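Local coordinates for carbohydrate kinase (Agrobacterium tumefaciens, PDB 2NWH), which probably transfers phosphate from ATP to a sugar or a related small molecule, as other pfkB family carbohydrate kinases of the ribokinase clan do, at residues Ala127-Ile132 / Ala156-Lys161. Sequence-based numbering, arbitrary orientation.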
loop_
_atom_site.group_PDB
_atom_site.type_symbol
_atom_site.label_atom_id
_atom_site.label_comp_id
_atom_site.label_asym_id
_atom_site.label_seq_id
_atom_site.Cartn_x
_atom_site.Cartn_y
_atom_site.Cartn_z
ATOM N N ALA A 127 -20.297 9.661 -9.717
ATOM C CA ALA A 127 -20.306 8.489 -8.843
ATOM C C ALA A 127 -19.037 8.394 -7.986
ATOM O O ALA A 127 -19.107 7.991 -6.811
ATOM C CB ALA A 127 -20.529 7.178 -9.679
ATOM N N VAL A 128 -17.887 8.790 -8.546
ATOM C CA VAL A 128 -16.610 8.738 -7.807
ATOM C C VAL A 128 -16.606 9.901 -6.788
ATOM O O VAL A 128 -16.217 9.716 -5.638
ATOM C CB VAL A 128 -15.382 8.857 -8.738
ATOM C CG1 VAL A 128 -14.041 8.977 -7.899
ATOM C CG2 VAL A 128 -15.322 7.673 -9.778
ATOM N N ARG A 129 -17.056 11.086 -7.208
ATOM C CA ARG A 129 -17.113 12.224 -6.267
ATOM C C ARG A 129 -17.994 11.922 -5.065
ATOM O O ARG A 129 -17.646 12.265 -3.960
ATOM C CB ARG A 129 -17.577 13.519 -6.926
ATOM C CG ARG A 129 -17.146 14.735 -6.088
ATOM C CD ARG A 129 -17.493 16.021 -6.759
ATOM N NE ARG A 129 -16.866 17.099 -6.020
ATOM C CZ ARG A 129 -15.823 17.778 -6.467
ATOM N NH1 ARG A 129 -15.313 18.771 -5.737
ATOM N NH2 ARG A 129 -15.321 17.493 -7.658
ATOM N N GLU A 130 -19.119 11.259 -5.282
ATOM C CA GLU A 130 -20.007 10.868 -4.202
ATOM C C GLU A 130 -19.348 9.799 -3.282
ATOM O O GLU A 130 -19.532 9.817 -2.070
ATOM C CB GLU A 130 -21.304 10.323 -4.790
ATOM C CG GLU A 130 -22.105 11.443 -5.477
ATOM C CD GLU A 130 -23.377 10.955 -6.127
ATOM O OE1 GLU A 130 -23.806 9.810 -5.904
ATOM O OE2 GLU A 130 -23.963 11.759 -6.861
ATOM N N ALA A 131 -18.607 8.874 -3.864
ATOM C CA ALA A 131 -17.838 7.929 -3.025
ATOM C C ALA A 131 -16.901 8.694 -2.106
ATOM O O ALA A 131 -16.788 8.388 -0.866
ATOM C CB ALA A 131 -17.037 6.912 -3.917
ATOM N N ILE A 132 -16.224 9.685 -2.686
ATOM C CA ILE A 132 -15.300 10.549 -1.921
ATOM C C ILE A 132 -16.034 11.281 -0.774
ATOM O O ILE A 132 -15.580 11.270 0.385
ATOM C CB ILE A 132 -14.500 11.511 -2.862
ATOM C CG1 ILE A 132 -13.558 10.665 -3.761
ATOM C CG2 ILE A 132 -13.718 12.571 -2.043
ATOM C CD1 ILE A 132 -12.827 11.407 -4.840
ATOM N N ALA A 156 -9.734 15.876 -3.485
ATOM C CA ALA A 156 -9.507 15.801 -2.049
ATOM C C ALA A 156 -9.456 17.177 -1.397
ATOM O O ALA A 156 -10.064 17.371 -0.348
ATOM C CB ALA A 156 -8.236 15.067 -1.746
ATOM N N ARG A 157 -8.706 18.092 -2.008
ATOM C CA ARG A 157 -8.657 19.497 -1.564
ATOM C C ARG A 157 -10.084 20.024 -1.463
ATOM O O ARG A 157 -10.544 20.345 -0.369
ATOM C CB ARG A 157 -7.865 20.352 -2.554
ATOM C CG ARG A 157 -7.352 21.714 -2.011
ATOM C CD ARG A 157 -6.828 22.571 -3.189
ATOM N NE ARG A 157 -5.719 21.914 -3.892
ATOM C CZ ARG A 157 -5.213 22.332 -5.041
ATOM N NH1 ARG A 157 -5.698 23.425 -5.611
ATOM N NH2 ARG A 157 -4.227 21.668 -5.620
ATOM N N ALA A 158 -10.787 20.077 -2.599
ATOM C CA ALA A 158 -12.114 20.687 -2.667
ATOM C C ALA A 158 -13.097 20.055 -1.680
ATOM O O ALA A 158 -13.935 20.756 -1.109
ATOM C CB ALA A 158 -12.677 20.654 -4.099
ATOM N N CYS A 159 -12.971 18.737 -1.478
ATOM C CA CYS A 159 -13.802 17.990 -0.535
ATOM C C CYS A 159 -13.305 18.000 0.924
ATOM O O CYS A 159 -13.943 17.403 1.795
ATOM C CB CYS A 159 -13.959 16.544 -1.031
ATOM S SG CYS A 159 -14.985 16.454 -2.515
ATOM N N GLU A 160 -12.195 18.683 1.195
ATOM C CA GLU A 160 -11.564 18.622 2.523
ATOM C C GLU A 160 -11.496 17.197 3.083
ATOM O O GLU A 160 -11.902 16.911 4.229
ATOM C CB GLU A 160 -12.253 19.612 3.490
ATOM C CG GLU A 160 -12.333 21.011 2.919
ATOM C CD GLU A 160 -13.583 21.790 3.349
ATOM O OE1 GLU A 160 -14.692 21.198 3.351
ATOM O OE2 GLU A 160 -13.469 23.003 3.632
ATOM N N LYS A 161 -10.983 16.294 2.248
ATOM C CA LYS A 161 -10.705 14.933 2.656
ATOM C C LYS A 161 -9.207 14.744 2.723
ATOM O O LYS A 161 -8.500 15.094 1.775
ATOM C CB LYS A 161 -11.331 13.913 1.705
ATOM C CG LYS A 161 -12.844 14.012 1.636
ATOM C CD LYS A 161 -13.537 13.536 2.914
ATOM C CE LYS A 161 -15.064 13.746 2.784
ATOM N NZ LYS A 161 -15.661 13.819 4.156
#
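Cys-159 meets both Ile-132 and Arg-129 of the other segment, its CB against the isoleucine and its SG by the guanidinium. The methyl CG2 of Ile-132 touches CB of Cys-159 at 4.1 Å and CG of Lys-161 at 4.0 Å, so one branch of the isoleucine serves both residues. A chi1 of -66° sets CG1 of Ile-132 beside the backbone N and leaves CG2 anti to it, directed at this pair. Arg-129 comes from one turn earlier in its helix and is modelled in two conformers; its contacts described here hold for one of them and are provisional. With CG anti to its own backbone N (chi1 -160°) and the chain extended as far as NE, its guanidinium arrives at the far helix end: NH1 lies 3.6 Å from CB of Ala-158, which sits at the edge of the guanidinium, near its plane. SG of Cys-159 approaches the same group obliquely, 4.0 Å from NH1. Lys-161 runs past Ile-132 in the opposite direction, and its CE lies 3.5 Å from the carbonyl O of Ile-132. That oxygen accepts a hydrogen bond from Ser-135 OG, while Lys-161 NZ makes a weak hydrogen bond to Ser-135 O. No hydrogen bond joins the two segments directly.

The backbone after helix 146-158 places these groups. Glu-160 takes up a positive phi, and two bonds run back into the last turn: Glu-160 N to Arg-157 O (2.8 Å) and Lys-161 N to Ala-156 O (3.0 Å). Beneath, Ile-132, Ala-156 and Lys-161 all touch Leu-138 of strand 137-141. A Schellman motif thus ends helix 146-158 against helix 126-134, at the surface of the alpha/beta core characteristic of the ribokinase fold, where the chain turns into strand 163-166.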